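Local coordinates for protein CRISPR-associated endoribonuclease Cas6 1 (Methanocaldococcus jannaschii DSM 2661, PDB 5YI6) that probably cuts long CRISPR transcripts within their repeats, producing the short CRISPR RNAs used in antiviral defence, at residues Phe57-Ile62 with Ile131-Leu136; Leu119-Lys124 with Phe220-Gly225; Tyr135-Ile140 with Phe226-Ser231; Asp150-Asn155 with Arg203-Val208. One frame throughout, in Å; residues are numbered along the deposited sequence.

Contact 1. Residues Phe57-Ile62 with Ile131-Leu136; sequences FSLLQI and ISPIYL
Two hydrogen bonds tie Phe-57 and Leu-59 to Ser-132 and Ile-131. The hydroxyl of Ser-132 donates to Phe-57 O at 2.9 Å from OG, arriving tilted from the carbonyl plane, and the same OG also bonds with the backbone N of Met-236. The amide N of Leu-59 lies 3.0 Å from Ile-131 O in a nearly straight bond (164° at the hydrogen), and a water donates a further bond to that carbonyl. Beside it, Leu-59 O is gripped from both faces by its own segment: Ser-58 OG stands 2.7 Å from it on one face, and Gln-61 NE2 comes from the other at 3.2 Å. Gln-61 can turn back in this way because its chain bends at chi2 (-72°).

Cas6 proteins are built from two ferredoxin-like domains, and this contact bridges them. Residues 57-62 run on from an edge strand of the N-terminal sheet, whereas 131-136 leave strand 127-130 in the middle of the C-terminal one.

Packing surrounds the polar centre. Ile-131 lays its CD1 3.6 Å from Ser-58 CB, while Leu-59 sets CG 3.4 Å from Ile-131 O and extends CD2 to within 4.3 Å of Pro-133 CD. The CB of Phe-57 points away from residues 131-136, and its ring packs on Leu-27 and Ile-31 of helix 23-35, the helix that also carries the probable proton acceptor Tyr-32.

Contact 2. Residues Leu119-Lys124 with Phe220-Gly225; sequences LPIPKK and FGYECG
The ring of Tyr-222 is met obliquely by two apolar groups, Ile-121 bringing CD1 to 3.7 Å from CD2 and Pro-122 setting its CD 3.5 Å from CE2. At the edge, in the plane of the same ring, lie the carboxylate oxygen OE2 of Glu-223 and a water. Proline and tyrosine approach from opposite directions, leaving Pro-122 CG 3.8 Å from Tyr-222 OH; that hydroxyl has its polar partner in the backbone N of Asn-239. Phe-125 meets the tyrosine ring as well, with planes at about 40°. Phe-220, whose CB points away from the other segment, has Cys-224 CB over one face and an edge-to-face partner in Tyr-170.

Residues 119-124 belong to the linker that leads from strand 109-118 of the first ferredoxin-like domain into strand 127-130 of the second, and they lie against the last turn of helix 215-224. The helix ends at Cys-224, and at Gly-225 phi turns positive (102°) as the chain enters the glycine-rich loop.

Glu-223 adds a polar border. Its chain bends at chi2 (-58°) and passes Ile-121, so that Ile-121 CD1 lies 3.5 Å from Glu-223 CG. The water at the ring edge donates to Glu-223 OE2 (2.8 Å) and to Leu-119 O (3.0 Å), bridging the segments where no direct hydrogen bond does. OE1 forms a salt bridge with Arg-6 of strand 5-12, bringing the N-terminal sheet into the junction.

Contact 3. Residues Tyr135-Ile140 with Phe226-Ser231; sequences YLKTMI and FGEKNS. With PO4 (phosphate ion), chain K.
Glu-228 reaches across from its backbone outward, beginning with its amide N, which donates to Tyr-135 O at 2.8 Å in an almost linear bond (175°). Glu-228 CB lies 3.9 Å from Tyr-135 CD2, oblique to the ring, and on the phosphate's flank. CG follows past the phosphate oxygens, and an extended chain (chi2 172°) carries the carboxylate on to Lys-137. Glu-228 OE2 accepts the backbone N of Lys-137 at 2.9 Å, met on its syn side but 34° out of the carboxylate plane; Glu-228 OE1 forms a salt bridge with Lys-137 NZ at 3.4 Å, its hydrogen bond weak, the lysine chain crossing the glutamate at about a right angle.

Lys-229 lies alongside Tyr-135, its CG 3.5 Å from the ring's CD2, and its backbone N donates to phosphate O4 at 2.9 Å. Earlier in the same loop, Gly-227 brings its CA within 3.4 Å of Tyr-135 O. The side chain of Lys-229 is about 5 Å from that of Lys-53, the probable transition-state stabiliser. The phosphate, probably from the crystallisation liquor and flanked by the Glu-228 carboxylate, may mimic an RNA phosphate at the glycine-rich loop characteristic of Cas6 and other RAMP proteins.

Contact 4. Residues Asp150-Asn155 with Arg203-Val208; sequences DLLPNN and RCSEMV. With PO4 (phosphate ion), chain F.
Asp-150 and Arg-203 open a side-by-side run in which a loop, closed by a type I beta turn from Leu-152 to Asn-155, lies along strand 201-213 of the C-terminal ferredoxin-like sheet. The two chains head much the same way, 23° apart end to end. On the strand, alternate residues Arg-203, Ser-205 and Met-207 direct their CB atoms to the loop, while Cys-204 between them faces away, towards Pro-133 and Tyr-135.

Asp-150 turns its CB toward the strand, and Arg-203 N donates to Asp-150 OD2 at 2.8 Å from well above the carboxylate plane. The side chain of Arg-203, bent at chi3 (70°), crosses Leu-152 at about a right angle and leaves NE 3.9 Å from Leu-152 CD1, the methyl lying oblique to the guanidinium. The other branch of Leu-152 turns inward, CD2 sitting 3.2 Å from Ser-205 OG. Pro-153 closes on the same hydroxyl from its ring, its CD 3.1 Å from Ser-205 OG, so two apolar groups crowd that oxygen from directions roughly at right angles; a water beside it connects it to Leu-151 O. A second water lies between Leu-151 O and Arg-203 O. Farther along, Pro-153 and Met-207 meet aslant, with Pro-153 CG 3.9 Å from Met-207 SD, and Phe-158 of helix 158-174 touches both.

The turn is held from within. Asn-155 OD1 takes the N-H of Leu-152 on a lone pair, in the carbonyl plane, at 2.9 Å, while its ND2 donates to phosphate O2, also 2.9 Å away.

How the contacts relate
Contact 1 is the most deeply buried, about 5 Å from the chain's centre, and joins the two domains through a backbone hydrogen bond and one serine hydroxyl. Contacts 2, 3 and 4 are partly buried. Contact 2 joins linker to helix with apolar packing and a bridging water, whereas in contacts 3 and 4 carboxylates bond directly across, and each borders a phosphate ion. Contact 3 comes nearest the probable active site, with contact 1 close by. Tyr-135 and Leu-136 lie in the ranges of contacts 1 and 3 but touch across only in contact 3; Leu-136 O probably bonds to Leu-151 N of contact 4. Contact 2's helix runs into contact 3's glycine-rich loop, whose Phe-226 packs on Ile-134.

Contact 1. Residues Phe57-Ile62 with Ile131-Leu136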
# COMPACT_ATOMS: atom_id res chain seq x y z
N PHE A 57 -1.00 0.61 2.19
CA PHE A 57 -0.28 1.82 2.49
C PHE A 57 0.91 1.91 1.54
O PHE A 57 1.31 0.93 0.89
CB PHE A 57 0.15 1.92 3.97
CG PHE A 57 0.86 0.69 4.51
CD1 PHE A 57 2.27 0.62 4.52
CD2 PHE A 57 0.12 -0.37 5.07
CE1 PHE A 57 2.93 -0.51 5.04
CE2 PHE A 57 0.77 -1.52 5.58
CZ PHE A 57 2.17 -1.57 5.58
N SER A 58 1.45 3.12 1.45
CA SER A 58 2.49 3.43 0.47
C SER A 58 3.87 3.17 1.08
O SER A 58 4.01 2.86 2.27
CB SER A 58 2.37 4.91 0.04
OG SER A 58 2.78 5.76 1.12
N LEU A 59 4.91 3.31 0.25
CA LEU A 59 6.25 3.55 0.76
C LEU A 59 6.28 4.93 1.42
O LEU A 59 5.43 5.79 1.15
CB LEU A 59 7.27 3.52 -0.36
CG LEU A 59 7.23 2.33 -1.33
CD1 LEU A 59 8.26 2.53 -2.46
CD2 LEU A 59 7.52 1.13 -0.55
N LEU A 60 7.32 5.17 2.23
CA LEU A 60 7.55 6.53 2.75
C LEU A 60 7.92 7.44 1.61
O LEU A 60 8.80 7.12 0.80
CB LEU A 60 8.65 6.51 3.82
CG LEU A 60 8.28 5.78 5.13
CD1 LEU A 60 9.51 5.54 6.04
CD2 LEU A 60 7.17 6.55 5.92
N GLN A 61 7.23 8.57 1.49
CA GLN A 61 7.47 9.51 0.41
C GLN A 61 8.22 10.71 0.95
O GLN A 61 7.85 11.26 1.99
CB GLN A 61 6.15 9.99 -0.21
CG GLN A 61 5.20 8.83 -0.66
CD GLN A 61 5.69 8.09 -1.90
OE1 GLN A 61 6.01 8.73 -2.91
NE2 GLN A 61 5.73 6.73 -1.85
N ILE A 62 9.24 11.16 0.22
CA ILE A 62 10.04 12.31 0.62
C ILE A 62 9.95 13.36 -0.47
O ILE A 62 10.16 13.04 -1.65
CB ILE A 62 11.51 11.93 0.88
CG1 ILE A 62 11.59 10.88 1.98
CG2 ILE A 62 12.38 13.23 1.16
CD1 ILE A 62 12.99 10.39 2.22
N ILE A 131 2.36 3.96 -5.68
CA ILE A 131 3.17 4.50 -4.59
C ILE A 131 3.58 3.42 -3.60
O ILE A 131 4.43 3.68 -2.73
CB ILE A 131 2.48 5.69 -3.88
CG1 ILE A 131 1.05 5.30 -3.37
CG2 ILE A 131 2.35 6.84 -4.88
CD1 ILE A 131 0.36 6.48 -2.54
N SER A 132 3.07 2.19 -3.74
CA SER A 132 3.80 1.01 -3.30
C SER A 132 3.61 -0.02 -4.42
O SER A 132 2.55 -0.05 -5.09
CB SER A 132 3.34 0.47 -1.94
OG SER A 132 1.93 0.30 -1.87
N PRO A 133 4.63 -0.82 -4.71
CA PRO A 133 4.57 -1.66 -5.92
C PRO A 133 3.56 -2.80 -5.76
O PRO A 133 3.21 -3.21 -4.65
CB PRO A 133 6.00 -2.19 -6.08
CG PRO A 133 6.58 -2.19 -4.69
CD PRO A 133 5.94 -0.92 -4.02
N ILE A 134 3.11 -3.33 -6.92
CA ILE A 134 2.06 -4.34 -6.99
C ILE A 134 2.69 -5.72 -6.95
O ILE A 134 3.65 -6.00 -7.68
CB ILE A 134 1.20 -4.16 -8.25
CG1 ILE A 134 0.32 -2.91 -8.07
CG2 ILE A 134 0.32 -5.43 -8.59
CD1 ILE A 134 -0.26 -2.37 -9.37
N TYR A 135 2.16 -6.56 -6.08
CA TYR A 135 2.58 -7.93 -5.92
C TYR A 135 1.48 -8.83 -6.46
O TYR A 135 0.31 -8.64 -6.13
CB TYR A 135 2.84 -8.23 -4.44
CG TYR A 135 3.21 -9.65 -4.13
CD1 TYR A 135 4.37 -10.22 -4.64
CD2 TYR A 135 2.44 -10.42 -3.27
CE1 TYR A 135 4.73 -11.57 -4.31
CE2 TYR A 135 2.79 -11.73 -2.95
CZ TYR A 135 3.94 -12.29 -3.47
OH TYR A 135 4.31 -13.57 -3.15
N LEU A 136 1.86 -9.81 -7.29
CA LEU A 136 0.86 -10.68 -7.87
C LEU A 136 1.54 -12.02 -8.14
O LEU A 136 2.57 -12.04 -8.81
CB LEU A 136 0.32 -10.08 -9.16
CG LEU A 136 -0.97 -10.70 -9.69
CD1 LEU A 136 -2.17 -10.44 -8.76
CD2 LEU A 136 -1.20 -10.19 -11.11
O HOH W 1 6.66 5.46 -3.85

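Contact 2. Residues Leu119-Lys124 with Phe220-Gly225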
# COMPACT_ATOMS: atom_id res chain seq x y z
N LEU A 119 -7.75 12.76 2.35
CA LEU A 119 -7.64 12.83 0.89
C LEU A 119 -8.92 12.27 0.29
O LEU A 119 -9.06 11.04 0.15
CB LEU A 119 -6.41 12.05 0.39
CG LEU A 119 -5.10 12.61 0.96
CD1 LEU A 119 -3.90 11.75 0.58
CD2 LEU A 119 -4.88 14.02 0.44
N PRO A 120 -9.83 13.13 -0.15
CA PRO A 120 -11.05 12.64 -0.79
C PRO A 120 -10.72 11.89 -2.07
O PRO A 120 -9.78 12.23 -2.80
CB PRO A 120 -11.83 13.93 -1.10
CG PRO A 120 -11.34 14.92 -0.08
CD PRO A 120 -9.87 14.59 0.10
N ILE A 121 -11.56 10.92 -2.36
CA ILE A 121 -11.36 10.07 -3.54
C ILE A 121 -11.52 10.90 -4.81
O ILE A 121 -12.40 11.79 -4.85
CB ILE A 121 -12.36 8.91 -3.52
CG1 ILE A 121 -12.07 7.92 -4.64
CG2 ILE A 121 -13.80 9.39 -3.67
CD1 ILE A 121 -11.54 6.64 -4.14
N PRO A 122 -10.69 10.70 -5.83
CA PRO A 122 -10.91 11.39 -7.10
C PRO A 122 -12.28 11.04 -7.69
O PRO A 122 -12.78 9.92 -7.54
CB PRO A 122 -9.78 10.87 -7.98
CG PRO A 122 -8.69 10.46 -7.00
CD PRO A 122 -9.44 9.91 -5.83
N LYS A 123 -12.91 12.02 -8.32
CA LYS A 123 -14.21 11.82 -8.93
C LYS A 123 -14.12 11.12 -10.27
O LYS A 123 -15.14 10.67 -10.79
CB LYS A 123 -14.93 13.16 -9.11
CG LYS A 123 -15.44 13.78 -7.81
CD LYS A 123 -16.23 15.06 -8.07
CE LYS A 123 -15.33 16.26 -8.42
NZ LYS A 123 -14.49 16.74 -7.28
N LYS A 124 -12.92 11.04 -10.85
CA LYS A 124 -12.69 10.33 -12.11
C LYS A 124 -11.27 9.78 -12.12
O LYS A 124 -10.37 10.33 -11.48
CB LYS A 124 -12.91 11.27 -13.31
CG LYS A 124 -11.92 12.43 -13.33
CD LYS A 124 -12.35 13.56 -14.28
CE LYS A 124 -11.36 14.73 -14.20
NZ LYS A 124 -11.63 15.84 -15.16
N PHE A 220 -12.65 0.91 -5.77
CA PHE A 220 -12.27 -0.11 -4.79
C PHE A 220 -10.78 -0.46 -4.89
O PHE A 220 -10.11 -0.57 -3.88
CB PHE A 220 -13.13 -1.37 -4.97
CG PHE A 220 -12.77 -2.48 -4.04
CD1 PHE A 220 -13.15 -2.43 -2.71
CD2 PHE A 220 -12.05 -3.60 -4.53
CE1 PHE A 220 -12.81 -3.50 -1.82
CE2 PHE A 220 -11.70 -4.67 -3.66
CZ PHE A 220 -12.10 -4.62 -2.31
N GLY A 221 -10.25 -0.64 -6.11
CA GLY A 221 -8.81 -0.85 -6.22
C GLY A 221 -8.00 0.35 -5.72
O GLY A 221 -6.94 0.20 -5.11
N TYR A 222 -8.52 1.55 -5.95
CA TYR A 222 -7.84 2.76 -5.50
C TYR A 222 -7.71 2.80 -3.98
O TYR A 222 -6.68 3.22 -3.45
CB TYR A 222 -8.61 3.98 -6.02
CG TYR A 222 -7.79 5.25 -5.96
CD1 TYR A 222 -6.86 5.53 -6.96
CD2 TYR A 222 -7.95 6.14 -4.92
CE1 TYR A 222 -6.08 6.73 -6.91
CE2 TYR A 222 -7.20 7.35 -4.85
CZ TYR A 222 -6.25 7.60 -5.85
OH TYR A 222 -5.51 8.76 -5.82
N GLU A 223 -8.74 2.38 -3.25
CA GLU A 223 -8.63 2.48 -1.79
C GLU A 223 -8.19 1.18 -1.11
O GLU A 223 -7.63 1.22 -0.02
CB GLU A 223 -9.91 3.06 -1.19
CG GLU A 223 -10.20 4.53 -1.73
CD GLU A 223 -9.07 5.65 -1.50
OE1 GLU A 223 -7.85 5.39 -1.39
OE2 GLU A 223 -9.42 6.86 -1.46
N CYS A 224 -8.39 0.03 -1.72
CA CYS A 224 -7.96 -1.24 -1.13
C CYS A 224 -6.55 -1.62 -1.57
O CYS A 224 -5.85 -2.35 -0.84
CB CYS A 224 -8.91 -2.36 -1.55
SG CYS A 224 -8.63 -3.95 -0.63
N GLY A 225 -6.12 -1.15 -2.72
CA GLY A 225 -4.88 -1.56 -3.35
C GLY A 225 -5.15 -2.54 -4.48
O GLY A 225 -6.18 -3.23 -4.51
O HOH W 2 -8.19 9.30 -2.09

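Contact 3. Residues Tyr135-Ile140 with Phe226-Ser231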
# COMPACT_ATOMS: atom_id res chain seq x y z
N TYR A 135 2.16 -6.56 -6.08
CA TYR A 135 2.58 -7.93 -5.92
C TYR A 135 1.48 -8.83 -6.46
O TYR A 135 0.31 -8.64 -6.13
CB TYR A 135 2.84 -8.23 -4.44
CG TYR A 135 3.21 -9.65 -4.13
CD1 TYR A 135 4.37 -10.22 -4.64
CD2 TYR A 135 2.44 -10.42 -3.27
CE1 TYR A 135 4.73 -11.57 -4.31
CE2 TYR A 135 2.79 -11.73 -2.95
CZ TYR A 135 3.94 -12.29 -3.47
OH TYR A 135 4.31 -13.57 -3.15
N LEU A 136 1.86 -9.81 -7.29
CA LEU A 136 0.86 -10.68 -7.87
C LEU A 136 1.54 -12.02 -8.14
O LEU A 136 2.57 -12.04 -8.81
CB LEU A 136 0.32 -10.08 -9.16
CG LEU A 136 -0.97 -10.70 -9.69
CD1 LEU A 136 -2.17 -10.44 -8.76
CD2 LEU A 136 -1.20 -10.19 -11.11
N LYS A 137 1.03 -13.10 -7.57
CA LYS A 137 1.78 -14.35 -7.66
C LYS A 137 0.87 -15.48 -8.12
O LYS A 137 -0.36 -15.40 -8.05
CB LYS A 137 2.43 -14.69 -6.30
CG LYS A 137 1.36 -14.94 -5.24
CD LYS A 137 1.90 -15.46 -3.95
CE LYS A 137 0.74 -15.79 -3.03
NZ LYS A 137 -0.28 -16.56 -3.79
N THR A 138 1.50 -16.55 -8.60
CA THR A 138 0.76 -17.76 -8.94
C THR A 138 1.67 -18.94 -8.63
O THR A 138 2.89 -18.81 -8.62
CB THR A 138 0.28 -17.74 -10.42
OG1 THR A 138 -0.57 -18.86 -10.68
CG2 THR A 138 1.43 -17.74 -11.40
N MET A 139 1.09 -20.09 -8.32
CA MET A 139 1.90 -21.24 -7.93
C MET A 139 2.18 -22.09 -9.17
O MET A 139 1.31 -22.24 -10.03
CB MET A 139 1.19 -22.06 -6.84
CG MET A 139 0.74 -21.23 -5.64
SD MET A 139 2.17 -20.45 -4.85
CE MET A 139 2.99 -21.96 -4.26
N ILE A 140 3.40 -22.60 -9.29
CA ILE A 140 3.76 -23.39 -10.46
C ILE A 140 4.55 -24.62 -10.02
O ILE A 140 5.37 -24.56 -9.11
CB ILE A 140 4.59 -22.60 -11.47
CG1 ILE A 140 5.82 -22.05 -10.76
CG2 ILE A 140 3.74 -21.53 -12.11
CD1 ILE A 140 6.65 -21.24 -11.62
N PHE A 226 -4.23 -2.58 -5.44
CA PHE A 226 -4.22 -3.55 -6.52
C PHE A 226 -3.32 -4.73 -6.13
O PHE A 226 -2.40 -4.59 -5.33
CB PHE A 226 -3.74 -2.90 -7.84
CG PHE A 226 -4.77 -1.98 -8.46
CD1 PHE A 226 -5.63 -2.48 -9.45
CD2 PHE A 226 -4.92 -0.67 -8.02
CE1 PHE A 226 -6.59 -1.67 -10.02
CE2 PHE A 226 -5.88 0.16 -8.57
CZ PHE A 226 -6.74 -0.33 -9.57
N GLY A 227 -3.62 -5.91 -6.69
CA GLY A 227 -2.72 -7.03 -6.38
C GLY A 227 -2.90 -7.55 -4.96
O GLY A 227 -3.84 -7.23 -4.27
N GLU A 228 -1.90 -8.32 -4.52
CA GLU A 228 -1.97 -9.06 -3.26
C GLU A 228 -1.13 -8.40 -2.17
O GLU A 228 -0.39 -7.45 -2.41
CB GLU A 228 -1.50 -10.51 -3.48
CG GLU A 228 -2.35 -11.23 -4.47
CD GLU A 228 -1.76 -12.59 -4.81
OE1 GLU A 228 -1.72 -13.46 -3.91
OE2 GLU A 228 -1.34 -12.79 -5.95
N LYS A 229 -1.26 -8.93 -0.95
CA LYS A 229 -0.53 -8.45 0.24
C LYS A 229 -0.77 -6.95 0.47
O LYS A 229 0.14 -6.22 0.91
CB LYS A 229 0.97 -8.72 0.14
CG LYS A 229 1.31 -10.25 0.06
CD LYS A 229 0.56 -11.03 1.15
CE LYS A 229 1.03 -12.49 1.25
NZ LYS A 229 0.02 -13.33 1.97
N ASN A 230 -1.99 -6.49 0.18
CA ASN A 230 -2.26 -5.06 0.40
C ASN A 230 -1.95 -4.65 1.84
O ASN A 230 -1.38 -3.56 2.08
CB ASN A 230 -3.73 -4.76 0.10
CG ASN A 230 -4.09 -4.99 -1.37
OD1 ASN A 230 -5.15 -5.53 -1.67
ND2 ASN A 230 -3.16 -4.62 -2.30
N SER A 231 -2.35 -5.48 2.81
CA SER A 231 -2.27 -5.07 4.20
C SER A 231 -0.84 -5.11 4.74
O SER A 231 -0.62 -4.65 5.86
CB SER A 231 -3.23 -5.92 5.08
OG SER A 231 -2.79 -7.26 5.13
P PO4 K . -3.05 -12.66 -0.57
O1 PO4 K . -4.14 -12.95 -1.60
O2 PO4 K . -1.71 -13.16 -1.10
O3 PO4 K . -3.37 -13.40 0.72
O4 PO4 K . -3.02 -11.17 -0.26
O HOH W 3 -0.03 -5.63 -4.39

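Contact 4. Residues Asp150-Asn155 with Arg203-Val208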
# COMPACT_ATOMS: atom_id res chain seq x y z
N ASP A 150 6.29 -14.88 -9.40
CA ASP A 150 5.84 -13.49 -9.28
C ASP A 150 5.49 -12.94 -10.66
O ASP A 150 6.37 -12.77 -11.50
CB ASP A 150 6.93 -12.65 -8.61
CG ASP A 150 7.24 -13.11 -7.21
OD1 ASP A 150 6.37 -13.72 -6.57
OD2 ASP A 150 8.38 -12.87 -6.76
N LEU A 151 4.20 -12.67 -10.89
CA LEU A 151 3.77 -12.11 -12.16
C LEU A 151 4.11 -10.63 -12.25
O LEU A 151 3.90 -9.85 -11.30
CB LEU A 151 2.26 -12.28 -12.32
CG LEU A 151 1.82 -13.74 -12.39
CD1 LEU A 151 0.30 -13.85 -12.29
CD2 LEU A 151 2.37 -14.37 -13.68
N LEU A 152 4.63 -10.23 -13.42
CA LEU A 152 4.91 -8.84 -13.80
C LEU A 152 4.15 -8.53 -15.09
O LEU A 152 3.71 -9.47 -15.77
CB LEU A 152 6.41 -8.67 -14.00
CG LEU A 152 7.22 -9.06 -12.75
CD1 LEU A 152 8.71 -9.09 -13.08
CD2 LEU A 152 6.91 -8.10 -11.60
N PRO A 153 4.00 -7.25 -15.48
CA PRO A 153 3.18 -6.94 -16.67
C PRO A 153 3.62 -7.60 -17.96
O PRO A 153 2.79 -7.73 -18.87
CB PRO A 153 3.27 -5.41 -16.77
CG PRO A 153 3.45 -4.98 -15.34
CD PRO A 153 4.37 -6.02 -14.75
N ASN A 154 4.87 -8.02 -18.08
CA ASN A 154 5.26 -8.71 -19.29
C ASN A 154 4.90 -10.19 -19.27
O ASN A 154 5.14 -10.87 -20.27
CB ASN A 154 6.76 -8.51 -19.59
CG ASN A 154 7.67 -8.93 -18.44
OD1 ASN A 154 7.26 -9.21 -17.34
ND2 ASN A 154 8.96 -8.96 -18.73
N ASN A 155 4.31 -10.70 -18.18
CA ASN A 155 3.75 -12.06 -18.16
C ASN A 155 2.35 -12.07 -18.74
O ASN A 155 1.52 -11.21 -18.45
CB ASN A 155 3.70 -12.60 -16.73
CG ASN A 155 5.07 -12.91 -16.16
OD1 ASN A 155 5.55 -12.26 -15.20
ND2 ASN A 155 5.69 -13.95 -16.71
N ARG A 203 9.49 -10.30 -6.59
CA ARG A 203 9.55 -9.27 -7.62
C ARG A 203 8.16 -8.64 -7.72
O ARG A 203 7.17 -9.36 -7.91
CB ARG A 203 9.99 -9.86 -8.95
CG ARG A 203 11.37 -10.45 -8.88
CD ARG A 203 11.77 -11.20 -10.16
NE ARG A 203 11.99 -10.31 -11.29
CZ ARG A 203 13.05 -9.51 -11.42
NH1 ARG A 203 13.19 -8.73 -12.48
NH2 ARG A 203 13.98 -9.49 -10.47
N CYS A 204 8.09 -7.31 -7.57
CA CYS A 204 6.86 -6.53 -7.59
C CYS A 204 6.96 -5.52 -8.73
O CYS A 204 8.04 -5.30 -9.28
CB CYS A 204 6.65 -5.82 -6.24
SG CYS A 204 6.33 -6.99 -4.92
N SER A 205 5.85 -4.90 -9.09
CA SER A 205 5.85 -3.98 -10.22
C SER A 205 5.64 -2.55 -9.75
O SER A 205 4.61 -2.24 -9.17
CB SER A 205 4.76 -4.32 -11.24
OG SER A 205 4.90 -5.65 -11.73
N GLU A 206 6.62 -1.68 -10.00
CA GLU A 206 6.38 -0.24 -9.98
C GLU A 206 5.81 0.14 -11.34
O GLU A 206 6.42 -0.16 -12.37
CB GLU A 206 7.70 0.50 -9.70
CG GLU A 206 7.63 2.00 -9.78
CD GLU A 206 8.99 2.62 -9.42
OE1 GLU A 206 9.70 3.08 -10.35
OE2 GLU A 206 9.36 2.58 -8.23
N MET A 207 4.62 0.73 -11.38
CA MET A 207 4.06 0.91 -12.71
C MET A 207 3.12 2.09 -12.80
O MET A 207 2.59 2.60 -11.79
CB MET A 207 3.35 -0.37 -13.19
CG MET A 207 2.27 -0.85 -12.30
SD MET A 207 1.74 -2.54 -12.78
CE MET A 207 0.86 -2.19 -14.24
N VAL A 208 2.95 2.54 -14.04
CA VAL A 208 2.04 3.60 -14.43
C VAL A 208 1.10 3.01 -15.47
O VAL A 208 1.56 2.37 -16.43
CB VAL A 208 2.79 4.81 -15.02
CG1 VAL A 208 1.79 5.91 -15.34
CG2 VAL A 208 3.86 5.31 -14.06
P PO4 F . 4.68 -15.77 -20.23
O1 PO4 F . 3.76 -16.86 -20.76
O2 PO4 F . 4.41 -15.64 -18.75
O3 PO4 F . 4.38 -14.45 -20.94
O4 PO4 F . 6.12 -16.15 -20.43
O HOH W 4 4.53 -9.57 -8.51
O HOH W 5 3.38 -7.27 -10.21